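Glutathione transferase (Phanerochaete chrysosporium, PDB 4F0C) belongs to the Ure2p-like glutathione transferases of a wood-degrading fungus, binds oxidized glutathione and probably catalyses glutathione-dependent conversion of small molecules. Local coordinates at residues Ala120-Phe123 against Leu124-Pro128; Thr135-Glu138 against Arg139-Glu143; Ile144-Val147 against Phe148-Glu152; Asn177-Val181 against Asn182-Lys186; Lys189-Phe193 against Glu194-Pro198. All coordinates share one frame; numbering follows the deposited sequence. Where two conformers were deposited one is given.

Contact 1: Ala120-Phe123 against Leu124-Pro128; sequences AGWF and LAVAP. With GDS (oxidized glutathione disulfide), chain B.
Ala127 CB sits over one face of the Trp122 indole, 3.5 Å from the centroid of the five-membered ring, a CH-pi contact. A chi1 of -179° swings the indole beside its own carbonyl, where the Val126 side chain crosses it at about a right angle, Val126 CG1 3.7 Å from Trp122 CE3, and Pro128 CD nears Trp122 CH2 (3.9 Å). Here helix 96-126 of the glutathione transferase C-terminal domain ends in a pi-type turn. A carboxylate of oxidized glutathione (C6, OE8) lies over the opposite face, toward its rim, CB6 3.8 Å from Trp122 CZ3; Ser74 and His44 of the same chain and Ser111 of the second subunit hydrogen-bond the ligand. Trading the indole for an alanine is likely to open a gap beside the glutathione and cost Ala127 its ring and Arg139 of the second subunit its cation-pi partner. At the polar edge, Gly121 O accepts from Ala125 N and Val126 N, from opposite faces of its plane; Ala127 N meets an in-plane lone pair of Trp122 O at 3.1 Å.

Contact 2: Thr135-Glu138 against Arg139-Glu143; sequences TIAE and RYQKE. With GDS (oxidized glutathione disulfide), chain C; SO4 (sulfate ion), chain E.
Ala137 O receives Gln141 N at 2.9 Å and Glu138 O receives Lys142 N at 2.9 Å, the two segments running on unbroken within helix 134-155; the i to i+3 bonds, Arg139 N to Ile136 O and Tyr140 N to Ala137 O, are weak. Glu138 and Lys142, one turn apart, cross with a long salt bridge, OE2 to NZ 3.9 Å, and Glu138 OE2 is also hydrogen-bonded to Tyr188. The Tyr140 ring carries Arg139 CG over the centre of one face, 3.8 Å above its plane. The extended Arg139 chain, CG to NE, carries its guanidinium out to the glutathione. NE makes a weak bond to Tyr140 OH, whose stronger partner is Gln119 of the second subunit. Arg139 NH2 points almost straight at OE8 of oxidized glutathione (2.8 Å, 173°) while NH1 takes OE7 of the same carboxylate at 2.9 Å. This two-pronged grip fixes the rotation of both groups. NH1 also binds O2 of a sulfate, probably from the crystallisation liquor, at 2.8 Å. Trp122 of the second subunit adds a cation-pi contact. The arrangement belongs to the dimer interface of the glutathione transferase fold, at a glutathione site that both subunits help to build.

Contact 3: Ile144-Val147 against Phe148-Glu152; sequences ILRV and FGVLE
Phe148 has CG anti to its carbonyl carbon (chi1 -78°) and Ile144 has CG2 anti to its backbone N, which sends both side chains the same way off the helix and sets the methyl over the ring. Ile144 CG2 lies 4.0 Å from the ring centroid, 20° off the normal, in a CH-pi contact displaced toward the rim. The Ile144 carbonyl O is also over a ring face, 3.5 Å from Phe148 CG, and accepts the nearly straight bond from Phe148 N (2.9 Å, 171°). Leu145 CD2 adds a looser touch, 4.2 Å from Phe148 CD2, and Phe197 meets the same ring edge-to-face. One turn on, Val147 CG1 and Leu151 CD1 meet alongside at 4.1 Å. On another side of the helix Arg146 brings NH1 to 3.5 Å from Val150 CG2, while its NH2 pairs with Glu143 and with Asn55 of the second subunit. Replacing Phe148 by an alanine would probably open a gap beside Ile144 and leave Phe197 without its ring partner. This is i to i+4 packing along helix 134-155, whose apolar side is buried against helices 96-126 and 174-184 in the helical bundle of the glutathione transferase C-terminal domain.

Contact 4: Asn177-Val181 against Asn182-Lys186; sequences NATAV and NLLVK
Ala178 O takes the last ordinary helical bond of this stretch, from Asn182 N at 3.0 Å. Beyond it the backbone bonding widens by one residue: Thr179 O accepts from Leu184 N at 3.2 Å, and Ala180 O accepts from Val185 N at 2.9 Å and 174°. Leu183 N, caught inside the wider loop, makes only weak bonds to Thr179 O and Ala180 O. Each of these two carbonyls therefore has a good donor five residues on, as a pi-type turn requires.

The apolar contacts centre on Leu184. It turns its CD1 back to the preceding turn, 3.9 Å from the CG2 methyl of Thr179 and 4.2 Å from Ala180 CB; Thr179 CG2 is anti to its backbone N, leaving OG1 to bond with the Ile175 carbonyl.

Two side-chain carbons make van der Waals contact with backbone oxygens. Val185 holds CG2 between its backbone N and carbonyl carbon, and the methyl ends 3.4 Å from Ala180 O. Lys186 touches Val181 O with CB, at 3.6 Å, before its extended chain leads away.

At the end of the turn Leu184 O accepts a hydrogen bond from Gln141 NE2, while Leu184 and Val185 both pack on Ile144. A pi-type turn thus ends helix 174-184, one of the core helices of the glutathione transferase C-terminal domain, where it meets helix 134-155.

Contact 5: Lys189-Phe193 against Glu194-Pro198; sequences KGFDF and EKDFP
Glu194 N is linked to Asp192 OD1 through a water that accepts from the amide at 3.0 Å and donates to the carboxylate. Asp192 is the N-cap of the short helix 193-196 in the glutathione transferase C-terminal domain, and Lys195 N completes the cap, reaching Asp192 OD1 at 3.2 Å from 46° above the carboxylate plane. The extended Lys195 chain lies across the same carboxylate, CD 3.6 Å from Asp192 OD2, though its ammonium stays beyond salt-bridge range. Asp196 grips the cap residue twice: its N donates to Asp192 O at 2.8 Å, and its OD2 takes Asp192 N at 2.9 Å, again from above the carboxylate plane. With CG anti to the carbonyl carbon (chi1 -63°), the Asp196 carboxylate folds back on the helix start. Phe197 N closes the turn on Phe193 O. The Phe197 ring crosses that of Phe191 at about a right angle, and the two meet at their edges, Phe197 CE2 lying 4.0 Å from Phe191 CE1.

Overall arrangement
All five contacts come in series along the chain, within the C-terminal helical domain. Contact 1 ends helix 96-126; contacts 2 and 3 follow each other on helix 134-155, their centres about 14 Å apart; contact 4 ends helix 174-184, and contact 5 starts helix 193-196. Helices 96-126, 134-155 and 174-184 pack together: Phe123 and Leu124 rest on Ile136 and Ala137, and Leu184 lies against Gly121 and Ile144. Contact 5 packs on contact 4 through Phe191 and Phe193 against Val181; it also touches contact 3, centres about 11 Å apart, but not contact 1. Contacts 1 to 3 reach the second subunit, joining the dimer and its glutathione sites, while contact 5 lies at the surface.

Contact 1: Ala120-Phe123 against Leu124-Pro128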
# COMPACT_ATOMS: atom_id res chain seq x y z
N ALA A 120 -10.63 -11.08 -1.92
CA ALA A 120 -10.95 -12.43 -2.40
C ALA A 120 -10.93 -13.44 -1.25
O ALA A 120 -11.85 -14.22 -1.11
CB ALA A 120 -10.00 -12.87 -3.49
N GLY A 121 -9.88 -13.39 -0.44
CA GLY A 121 -9.74 -14.26 0.72
C GLY A 121 -10.91 -14.14 1.69
O GLY A 121 -11.45 -15.15 2.15
N TRP A 122 -11.30 -12.90 1.97
CA TRP A 122 -12.43 -12.62 2.85
C TRP A 122 -13.69 -13.28 2.31
O TRP A 122 -14.29 -14.13 2.97
CB TRP A 122 -12.67 -11.12 3.01
CG TRP A 122 -13.81 -10.78 3.94
CD1 TRP A 122 -15.04 -10.32 3.60
CD2 TRP A 122 -13.81 -10.91 5.37
NE1 TRP A 122 -15.82 -10.15 4.73
CE2 TRP A 122 -15.08 -10.50 5.83
CE3 TRP A 122 -12.86 -11.32 6.31
CZ2 TRP A 122 -15.41 -10.48 7.19
CZ3 TRP A 122 -13.19 -11.31 7.66
CH2 TRP A 122 -14.46 -10.88 8.08
N PHE A 123 -14.10 -12.88 1.11
CA PHE A 123 -15.36 -13.40 0.56
C PHE A 123 -15.38 -14.91 0.23
O PHE A 123 -16.45 -15.53 0.19
CB PHE A 123 -15.86 -12.55 -0.61
CG PHE A 123 -16.31 -11.18 -0.20
CD1 PHE A 123 -17.53 -11.01 0.48
CD2 PHE A 123 -15.53 -10.06 -0.46
CE1 PHE A 123 -17.95 -9.74 0.88
CE2 PHE A 123 -15.95 -8.79 -0.05
CZ PHE A 123 -17.15 -8.63 0.61
N LEU A 124 -14.21 -15.51 0.01
CA LEU A 124 -14.14 -16.95 -0.30
C LEU A 124 -13.93 -17.89 0.88
O LEU A 124 -14.51 -18.98 0.91
CB LEU A 124 -12.99 -17.23 -1.26
CG LEU A 124 -13.19 -16.78 -2.69
CD1 LEU A 124 -11.85 -16.89 -3.39
CD2 LEU A 124 -14.27 -17.63 -3.37
N ALA A 125 -13.06 -17.51 1.82
CA ALA A 125 -12.44 -18.48 2.73
C ALA A 125 -12.33 -18.08 4.20
O ALA A 125 -12.32 -18.94 5.08
CB ALA A 125 -11.03 -18.84 2.22
N VAL A 126 -12.24 -16.79 4.45
CA VAL A 126 -11.76 -16.33 5.75
C VAL A 126 -12.84 -15.62 6.56
O VAL A 126 -12.79 -15.60 7.79
CB VAL A 126 -10.50 -15.45 5.58
CG1 VAL A 126 -10.57 -14.17 6.41
CG2 VAL A 126 -9.24 -16.26 5.89
N ALA A 127 -13.81 -15.04 5.87
CA ALA A 127 -14.93 -14.43 6.54
C ALA A 127 -15.66 -15.55 7.29
O ALA A 127 -15.41 -16.73 7.03
CB ALA A 127 -15.86 -13.78 5.54
N PRO A 128 -16.52 -15.18 8.25
CA PRO A 128 -17.27 -16.26 8.90
C PRO A 128 -18.04 -17.04 7.85
O PRO A 128 -18.54 -16.41 6.91
CB PRO A 128 -18.25 -15.52 9.81
CG PRO A 128 -18.20 -14.07 9.38
CD PRO A 128 -16.86 -13.85 8.80
N1 GDS B . -1.03 -3.36 4.99
CA1 GDS B . -0.85 -4.23 6.21
C1 GDS B . 0.56 -4.94 6.21
OE1 GDS B . 1.07 -5.29 5.11
OE2 GDS B . 1.14 -5.05 7.33
CB1 GDS B . -1.97 -5.33 6.32
CG1 GDS B . -1.78 -6.20 7.58
CD1 GDS B . -2.95 -7.11 7.73
O1 GDS B . -3.89 -7.17 6.95
N2 GDS B . -2.90 -7.91 8.85
CA2 GDS B . -3.99 -8.86 9.17
C2 GDS B . -4.58 -8.52 10.52
O2 GDS B . -3.84 -8.22 11.46
CB2 GDS B . -3.44 -10.30 9.33
SG2 GDS B . -2.98 -10.96 7.71
N3 GDS B . -5.92 -8.65 10.64
CA3 GDS B . -6.54 -8.39 11.91
C3 GDS B . -7.78 -7.51 11.74
OE3 GDS B . -8.55 -7.40 12.72
OE4 GDS B . -7.87 -6.93 10.65
N4 GDS B . -5.10 -7.72 4.42
CA4 GDS B . -5.03 -6.83 3.25
C4 GDS B . -3.54 -6.57 2.91
OE5 GDS B . -2.70 -7.48 3.16
OE6 GDS B . -3.28 -5.46 2.40
C5 GDS B . -6.11 -8.64 4.54
O5 GDS B . -7.00 -8.80 3.71
CA5 GDS B . -6.10 -9.54 5.78
N5 GDS B . -7.48 -9.96 6.13
CB5 GDS B . -5.23 -10.76 5.45
SG5 GDS B . -4.86 -11.71 6.98
CA6 GDS B . -10.22 -7.80 8.35
C6 GDS B . -11.32 -7.62 7.23
OE7 GDS B . -12.44 -7.17 7.56
OE8 GDS B . -10.99 -7.94 6.07
N6 GDS B . -10.54 -6.96 9.50
CB6 GDS B . -10.15 -9.31 8.70
CG6 GDS B . -9.43 -10.15 7.63
CD6 GDS B . -8.02 -9.64 7.40
O6 GDS B . -7.33 -9.04 8.23

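Contact 2: Thr135-Glu138 against Arg139-Glu143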
# COMPACT_ATOMS: atom_id res chain seq x y z
N THR A 135 -19.92 -14.77 -5.42
CA THR A 135 -20.23 -13.75 -6.43
C THR A 135 -19.45 -12.45 -6.25
O THR A 135 -18.86 -11.90 -7.21
CB THR A 135 -21.73 -13.41 -6.47
OG1 THR A 135 -22.49 -14.60 -6.76
CG2 THR A 135 -22.03 -12.36 -7.53
N ILE A 136 -19.45 -11.92 -5.03
CA ILE A 136 -18.67 -10.72 -4.75
C ILE A 136 -17.20 -11.09 -4.85
O ILE A 136 -16.40 -10.30 -5.35
CB ILE A 136 -18.98 -10.12 -3.36
CG1 ILE A 136 -20.40 -9.53 -3.34
CG2 ILE A 136 -17.95 -9.08 -2.95
CD1 ILE A 136 -20.59 -8.36 -4.32
N ALA A 137 -16.84 -12.28 -4.40
CA ALA A 137 -15.44 -12.74 -4.49
C ALA A 137 -14.93 -12.74 -5.92
O ALA A 137 -13.74 -12.48 -6.15
CB ALA A 137 -15.26 -14.13 -3.87
N GLU A 138 -15.79 -13.03 -6.88
CA GLU A 138 -15.34 -13.09 -8.28
C GLU A 138 -14.71 -11.78 -8.75
O GLU A 138 -13.77 -11.80 -9.54
CB GLU A 138 -16.45 -13.52 -9.24
CG GLU A 138 -15.92 -13.64 -10.65
CD GLU A 138 -16.83 -14.44 -11.54
OE1 GLU A 138 -17.93 -14.80 -11.10
OE2 GLU A 138 -16.42 -14.72 -12.68
N ARG A 139 -15.23 -10.65 -8.29
CA ARG A 139 -14.62 -9.36 -8.61
C ARG A 139 -13.14 -9.34 -8.22
O ARG A 139 -12.29 -8.85 -8.97
CB ARG A 139 -15.39 -8.21 -7.90
CG ARG A 139 -14.54 -6.94 -7.60
CD ARG A 139 -15.43 -5.78 -7.04
NE ARG A 139 -14.63 -4.63 -6.60
CZ ARG A 139 -14.12 -3.69 -7.40
NH1 ARG A 139 -14.34 -3.72 -8.70
NH2 ARG A 139 -13.39 -2.70 -6.89
N TYR A 140 -12.84 -9.88 -7.05
CA TYR A 140 -11.46 -9.87 -6.55
C TYR A 140 -10.61 -11.01 -7.13
O TYR A 140 -9.41 -10.85 -7.29
CB TYR A 140 -11.45 -9.85 -5.02
CG TYR A 140 -12.18 -8.62 -4.55
CD1 TYR A 140 -11.58 -7.37 -4.68
CD2 TYR A 140 -13.48 -8.68 -4.05
CE1 TYR A 140 -12.25 -6.21 -4.29
CE2 TYR A 140 -14.15 -7.54 -3.67
CZ TYR A 140 -13.52 -6.30 -3.80
OH TYR A 140 -14.17 -5.14 -3.42
N GLN A 141 -11.22 -12.14 -7.46
CA GLN A 141 -10.51 -13.16 -8.22
C GLN A 141 -10.07 -12.63 -9.60
O GLN A 141 -8.95 -12.89 -10.07
CB GLN A 141 -11.39 -14.40 -8.39
CG GLN A 141 -11.65 -15.13 -7.06
CD GLN A 141 -12.65 -16.22 -7.24
OE1 GLN A 141 -13.81 -15.95 -7.59
NE2 GLN A 141 -12.21 -17.48 -7.07
N LYS A 142 -10.95 -11.89 -10.25
CA LYS A 142 -10.57 -11.25 -11.52
C LYS A 142 -9.41 -10.27 -11.33
O LYS A 142 -8.51 -10.18 -12.18
CB LYS A 142 -11.78 -10.54 -12.15
CG LYS A 142 -12.75 -11.50 -12.84
CD LYS A 142 -14.07 -10.80 -13.19
CE LYS A 142 -14.93 -11.67 -14.10
NZ LYS A 142 -16.32 -11.15 -14.16
N GLU A 143 -9.41 -9.55 -10.21
CA GLU A 143 -8.30 -8.62 -9.91
C GLU A 143 -7.00 -9.37 -9.64
O GLU A 143 -5.92 -8.93 -10.02
CB GLU A 143 -8.63 -7.70 -8.70
CG GLU A 143 -7.55 -6.64 -8.40
CD GLU A 143 -7.38 -5.58 -9.53
OE1 GLU A 143 -8.15 -5.60 -10.50
OE2 GLU A 143 -6.47 -4.74 -9.43
N1 GDS C . -2.04 2.20 -5.31
CA1 GDS C . -2.25 3.06 -6.54
C1 GDS C . -1.68 4.52 -6.33
OE1 GDS C . -1.74 5.04 -5.18
OE2 GDS C . -1.12 5.05 -7.33
CB1 GDS C . -3.77 3.16 -6.93
CG1 GDS C . -3.96 4.03 -8.19
CD1 GDS C . -5.39 3.96 -8.62
O1 GDS C . -6.26 3.34 -8.03
N2 GDS C . -5.67 4.68 -9.76
CA2 GDS C . -7.03 4.70 -10.35
C2 GDS C . -7.00 4.15 -11.75
O2 GDS C . -6.08 4.47 -12.52
CB2 GDS C . -7.54 6.15 -10.50
SG2 GDS C . -7.94 6.84 -8.87
N3 GDS C . -8.04 3.38 -12.13
CA3 GDS C . -8.08 2.86 -13.47
C3 GDS C . -8.45 1.38 -13.47
OE3 GDS C . -8.76 0.86 -14.56
OE4 GDS C . -8.34 0.80 -12.37
N4 GDS C . -7.97 2.78 -5.81
CA4 GDS C . -7.56 2.07 -4.59
C4 GDS C . -6.36 2.84 -3.96
OE5 GDS C . -6.29 4.08 -4.11
OE6 GDS C . -5.54 2.13 -3.33
C5 GDS C . -9.29 2.83 -6.18
O5 GDS C . -10.21 2.30 -5.54
CA5 GDS C . -9.65 3.59 -7.45
N5 GDS C . -10.87 3.03 -8.08
CB5 GDS C . -9.87 5.06 -7.06
SG5 GDS C . -9.93 6.12 -8.55
CA6 GDS C . -11.05 -0.23 -10.61
C6 GDS C . -11.96 -1.17 -9.71
OE7 GDS C . -12.42 -2.21 -10.21
OE8 GDS C . -12.14 -0.79 -8.53
N6 GDS C . -10.53 -0.99 -11.75
CB6 GDS C . -11.93 0.97 -11.05
CG6 GDS C . -12.15 2.00 -9.93
CD6 GDS C . -10.82 2.53 -9.41
O6 GDS C . -9.77 2.58 -10.05
S SO4 E . -15.80 -6.10 -11.60
O1 SO4 E . -15.82 -5.13 -12.71
O2 SO4 E . -15.91 -5.36 -10.34
O3 SO4 E . -16.93 -7.02 -11.69
O4 SO4 E . -14.57 -6.88 -11.66

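Contact 3: Ile144-Val147 against Phe148-Glu152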
# COMPACT_ATOMS: atom_id res chain seq x y z
N ILE A 144 -7.09 -10.52 -8.98
CA ILE A 144 -5.90 -11.37 -8.87
C ILE A 144 -5.30 -11.70 -10.24
O ILE A 144 -4.11 -11.57 -10.43
CB ILE A 144 -6.23 -12.70 -8.10
CG1 ILE A 144 -6.50 -12.36 -6.63
CG2 ILE A 144 -5.13 -13.71 -8.31
CD1 ILE A 144 -7.10 -13.54 -5.80
N LEU A 145 -6.14 -12.15 -11.17
CA LEU A 145 -5.66 -12.49 -12.53
C LEU A 145 -5.09 -11.25 -13.22
O LEU A 145 -4.12 -11.35 -14.00
CB LEU A 145 -6.78 -13.09 -13.38
CG LEU A 145 -7.45 -14.36 -12.83
CD1 LEU A 145 -8.43 -14.93 -13.86
CD2 LEU A 145 -6.35 -15.37 -12.50
N ARG A 146 -5.69 -10.09 -12.95
CA ARG A 146 -5.20 -8.86 -13.57
C ARG A 146 -3.78 -8.56 -13.07
O ARG A 146 -2.87 -8.21 -13.86
CB ARG A 146 -6.12 -7.65 -13.31
CG ARG A 146 -5.79 -6.44 -14.23
CD ARG A 146 -6.39 -5.10 -13.70
NE ARG A 146 -5.79 -4.73 -12.42
CZ ARG A 146 -4.64 -4.08 -12.29
NH1 ARG A 146 -3.92 -3.73 -13.37
NH2 ARG A 146 -4.19 -3.80 -11.08
N VAL A 147 -3.59 -8.68 -11.76
CA VAL A 147 -2.28 -8.45 -11.17
C VAL A 147 -1.27 -9.47 -11.70
O VAL A 147 -0.14 -9.11 -12.01
CB VAL A 147 -2.34 -8.47 -9.62
CG1 VAL A 147 -0.92 -8.56 -8.96
CG2 VAL A 147 -3.16 -7.22 -9.12
N PHE A 148 -1.68 -10.74 -11.79
CA PHE A 148 -0.84 -11.75 -12.44
C PHE A 148 -0.44 -11.32 -13.86
O PHE A 148 0.71 -11.49 -14.26
CB PHE A 148 -1.57 -13.10 -12.53
CG PHE A 148 -1.60 -13.88 -11.24
CD1 PHE A 148 -0.85 -13.48 -10.13
CD2 PHE A 148 -2.38 -15.04 -11.14
CE1 PHE A 148 -0.90 -14.22 -8.95
CE2 PHE A 148 -2.43 -15.78 -9.97
CZ PHE A 148 -1.69 -15.38 -8.88
N GLY A 149 -1.40 -10.79 -14.62
CA GLY A 149 -1.14 -10.28 -15.97
C GLY A 149 -0.09 -9.17 -15.98
O GLY A 149 0.83 -9.13 -16.83
N VAL A 150 -0.21 -8.25 -15.04
CA VAL A 150 0.75 -7.16 -14.91
C VAL A 150 2.16 -7.72 -14.63
O VAL A 150 3.16 -7.34 -15.30
CB VAL A 150 0.32 -6.16 -13.80
CG1 VAL A 150 1.48 -5.15 -13.48
CG2 VAL A 150 -0.98 -5.41 -14.21
N LEU A 151 2.25 -8.61 -13.66
CA LEU A 151 3.54 -9.24 -13.31
C LEU A 151 4.09 -10.02 -14.51
O LEU A 151 5.28 -9.96 -14.81
CB LEU A 151 3.40 -10.15 -12.08
CG LEU A 151 3.14 -9.39 -10.77
CD1 LEU A 151 2.72 -10.38 -9.67
CD2 LEU A 151 4.39 -8.59 -10.35
N GLU A 152 3.21 -10.69 -15.23
CA GLU A 152 3.60 -11.43 -16.44
C GLU A 152 4.22 -10.52 -17.49
O GLU A 152 5.24 -10.87 -18.11
CB GLU A 152 2.39 -12.15 -17.03
CG GLU A 152 2.72 -13.04 -18.26
CD GLU A 152 3.53 -14.27 -17.92
OE1 GLU A 152 3.49 -14.73 -16.77
OE2 GLU A 152 4.23 -14.78 -18.81

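Contact 4: Asn177-Val181 against Asn182-Lys186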
# COMPACT_ATOMS: atom_id res chain seq x y z
N ASN A 177 0.94 -14.50 -3.35
CA ASN A 177 0.86 -15.28 -4.61
C ASN A 177 0.68 -16.76 -4.32
O ASN A 177 -0.07 -17.44 -5.03
CB ASN A 177 2.08 -15.05 -5.53
CG ASN A 177 1.98 -13.73 -6.28
OD1 ASN A 177 0.89 -13.17 -6.43
ND2 ASN A 177 3.11 -13.24 -6.78
N ALA A 178 1.33 -17.25 -3.27
CA ALA A 178 1.20 -18.66 -2.93
C ALA A 178 -0.24 -18.93 -2.49
O ALA A 178 -0.84 -19.93 -2.87
CB ALA A 178 2.20 -19.04 -1.79
N THR A 179 -0.77 -18.03 -1.66
CA THR A 179 -2.16 -18.08 -1.21
C THR A 179 -3.14 -18.06 -2.41
O THR A 179 -4.10 -18.83 -2.46
CB THR A 179 -2.42 -16.85 -0.31
OG1 THR A 179 -1.48 -16.86 0.79
CG2 THR A 179 -3.82 -16.86 0.21
N ALA A 180 -2.89 -17.19 -3.38
CA ALA A 180 -3.76 -17.11 -4.56
C ALA A 180 -3.73 -18.39 -5.38
O ALA A 180 -4.78 -18.96 -5.74
CB ALA A 180 -3.35 -15.91 -5.43
N VAL A 181 -2.53 -18.86 -5.68
CA VAL A 181 -2.37 -20.03 -6.54
C VAL A 181 -2.96 -21.30 -5.90
O VAL A 181 -3.55 -22.15 -6.59
CB VAL A 181 -0.88 -20.24 -6.92
CG1 VAL A 181 -0.65 -21.62 -7.52
CG2 VAL A 181 -0.43 -19.12 -7.88
N ASN A 182 -2.82 -21.42 -4.59
CA ASN A 182 -3.29 -22.60 -3.86
C ASN A 182 -4.71 -22.52 -3.29
O ASN A 182 -5.28 -23.53 -2.85
CB ASN A 182 -2.30 -22.94 -2.74
CG ASN A 182 -0.97 -23.42 -3.27
OD1 ASN A 182 -0.92 -24.32 -4.10
ND2 ASN A 182 0.11 -22.80 -2.82
N LEU A 183 -5.28 -21.33 -3.29
CA LEU A 183 -6.58 -21.18 -2.66
C LEU A 183 -7.49 -20.25 -3.47
O LEU A 183 -8.51 -20.69 -4.00
CB LEU A 183 -6.44 -20.70 -1.23
CG LEU A 183 -7.77 -20.46 -0.50
CD1 LEU A 183 -8.50 -21.78 -0.27
CD2 LEU A 183 -7.54 -19.71 0.81
N LEU A 184 -7.08 -18.99 -3.60
CA LEU A 184 -7.99 -17.93 -4.06
C LEU A 184 -8.47 -18.09 -5.50
O LEU A 184 -9.62 -17.77 -5.79
CB LEU A 184 -7.36 -16.55 -3.84
CG LEU A 184 -6.78 -16.32 -2.44
CD1 LEU A 184 -6.08 -15.00 -2.38
CD2 LEU A 184 -7.89 -16.39 -1.40
N VAL A 185 -7.61 -18.55 -6.41
CA VAL A 185 -8.04 -18.79 -7.78
C VAL A 185 -7.81 -20.22 -8.22
O VAL A 185 -7.95 -20.53 -9.38
CB VAL A 185 -7.41 -17.80 -8.81
CG1 VAL A 185 -7.97 -16.38 -8.59
CG2 VAL A 185 -5.86 -17.79 -8.72
N LYS A 186 -7.50 -21.11 -7.27
CA LYS A 186 -7.40 -22.53 -7.60
C LYS A 186 -8.79 -23.00 -8.02
O LYS A 186 -9.75 -22.83 -7.28
CB LYS A 186 -6.90 -23.34 -6.41
CG LYS A 186 -6.82 -24.85 -6.71
CD LYS A 186 -6.18 -25.59 -5.57
CE LYS A 186 -6.17 -27.09 -5.86
NZ LYS A 186 -5.70 -27.86 -4.67

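Contact 5: Lys189-Phe193 against Glu194-Pro198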
# COMPACT_ATOMS: atom_id res chain seq x y z
N LYS A 189 -12.27 -20.74 -13.17
CA LYS A 189 -12.33 -20.66 -14.63
C LYS A 189 -11.13 -21.35 -15.31
O LYS A 189 -10.54 -20.82 -16.26
CB LYS A 189 -12.47 -19.21 -15.08
CG LYS A 189 -13.64 -18.48 -14.40
CD LYS A 189 -14.81 -18.26 -15.34
CE LYS A 189 -16.04 -17.76 -14.58
NZ LYS A 189 -16.97 -18.87 -14.18
N GLY A 190 -10.77 -22.52 -14.79
CA GLY A 190 -9.73 -23.33 -15.40
C GLY A 190 -8.32 -22.86 -15.11
O GLY A 190 -7.37 -23.25 -15.80
N PHE A 191 -8.17 -22.01 -14.10
CA PHE A 191 -6.86 -21.45 -13.76
C PHE A 191 -5.77 -22.51 -13.72
O PHE A 191 -5.92 -23.53 -13.06
CB PHE A 191 -6.91 -20.76 -12.39
CG PHE A 191 -5.56 -20.27 -11.90
CD1 PHE A 191 -5.00 -19.11 -12.44
CD2 PHE A 191 -4.85 -20.97 -10.93
CE1 PHE A 191 -3.75 -18.63 -11.99
CE2 PHE A 191 -3.59 -20.51 -10.49
CZ PHE A 191 -3.05 -19.34 -11.01
N ASP A 192 -4.67 -22.25 -14.42
CA ASP A 192 -3.51 -23.13 -14.41
C ASP A 192 -2.32 -22.16 -14.37
O ASP A 192 -2.10 -21.43 -15.33
CB ASP A 192 -3.48 -24.00 -15.69
CG ASP A 192 -2.32 -25.00 -15.71
OD1 ASP A 192 -1.16 -24.61 -15.47
OD2 ASP A 192 -2.56 -26.19 -15.98
N PHE A 193 -1.62 -22.09 -13.24
CA PHE A 193 -0.62 -21.05 -13.00
C PHE A 193 0.45 -21.05 -14.11
O PHE A 193 0.69 -20.02 -14.75
CB PHE A 193 0.05 -21.29 -11.63
CG PHE A 193 0.92 -20.16 -11.13
CD1 PHE A 193 0.74 -18.85 -11.54
CD2 PHE A 193 1.92 -20.43 -10.19
CE1 PHE A 193 1.56 -17.83 -11.04
CE2 PHE A 193 2.72 -19.44 -9.68
CZ PHE A 193 2.55 -18.13 -10.09
N GLU A 194 1.09 -22.20 -14.31
CA GLU A 194 2.15 -22.28 -15.33
C GLU A 194 1.68 -21.99 -16.76
O GLU A 194 2.35 -21.27 -17.50
CB GLU A 194 2.90 -23.61 -15.28
CG GLU A 194 4.07 -23.63 -16.30
CD GLU A 194 4.92 -24.87 -16.20
OE1 GLU A 194 4.61 -25.72 -15.33
OE2 GLU A 194 5.89 -25.00 -16.98
N LYS A 195 0.52 -22.53 -17.15
CA LYS A 195 0.01 -22.27 -18.50
C LYS A 195 -0.40 -20.82 -18.70
O LYS A 195 -0.14 -20.21 -19.75
CB LYS A 195 -1.17 -23.20 -18.85
CG LYS A 195 -0.76 -24.60 -19.18
CD LYS A 195 -1.96 -25.48 -19.47
CE LYS A 195 -1.49 -26.90 -19.78
NZ LYS A 195 -2.61 -27.82 -20.03
N ASP A 196 -1.08 -20.27 -17.69
CA ASP A 196 -1.72 -18.98 -17.83
C ASP A 196 -0.75 -17.82 -17.60
O ASP A 196 -0.92 -16.75 -18.18
CB ASP A 196 -2.91 -18.85 -16.87
CG ASP A 196 -4.03 -19.85 -17.16
OD1 ASP A 196 -4.05 -20.46 -18.26
OD2 ASP A 196 -4.91 -20.03 -16.29
N PHE A 197 0.23 -18.02 -16.71
CA PHE A 197 1.20 -16.98 -16.38
C PHE A 197 2.59 -17.57 -16.24
O PHE A 197 3.11 -17.64 -15.12
CB PHE A 197 0.76 -16.27 -15.09
CG PHE A 197 -0.64 -15.69 -15.18
CD1 PHE A 197 -0.85 -14.50 -15.84
CD2 PHE A 197 -1.73 -16.37 -14.65
CE1 PHE A 197 -2.15 -13.96 -15.96
CE2 PHE A 197 -3.03 -15.85 -14.77
CZ PHE A 197 -3.23 -14.65 -15.42
N PRO A 198 3.19 -18.00 -17.36
CA PRO A 198 4.42 -18.80 -17.26
C PRO A 198 5.62 -18.04 -16.68
O PRO A 198 6.41 -18.65 -15.96
CB PRO A 198 4.69 -19.27 -18.70
CG PRO A 198 3.84 -18.41 -19.56
CD PRO A 198 2.67 -17.97 -18.74
O HOH W 1 -7.56 -20.21 -17.28
O HOH W 2 -5.57 -22.81 -18.49
O HOH W 3 0.70 -24.80 -12.88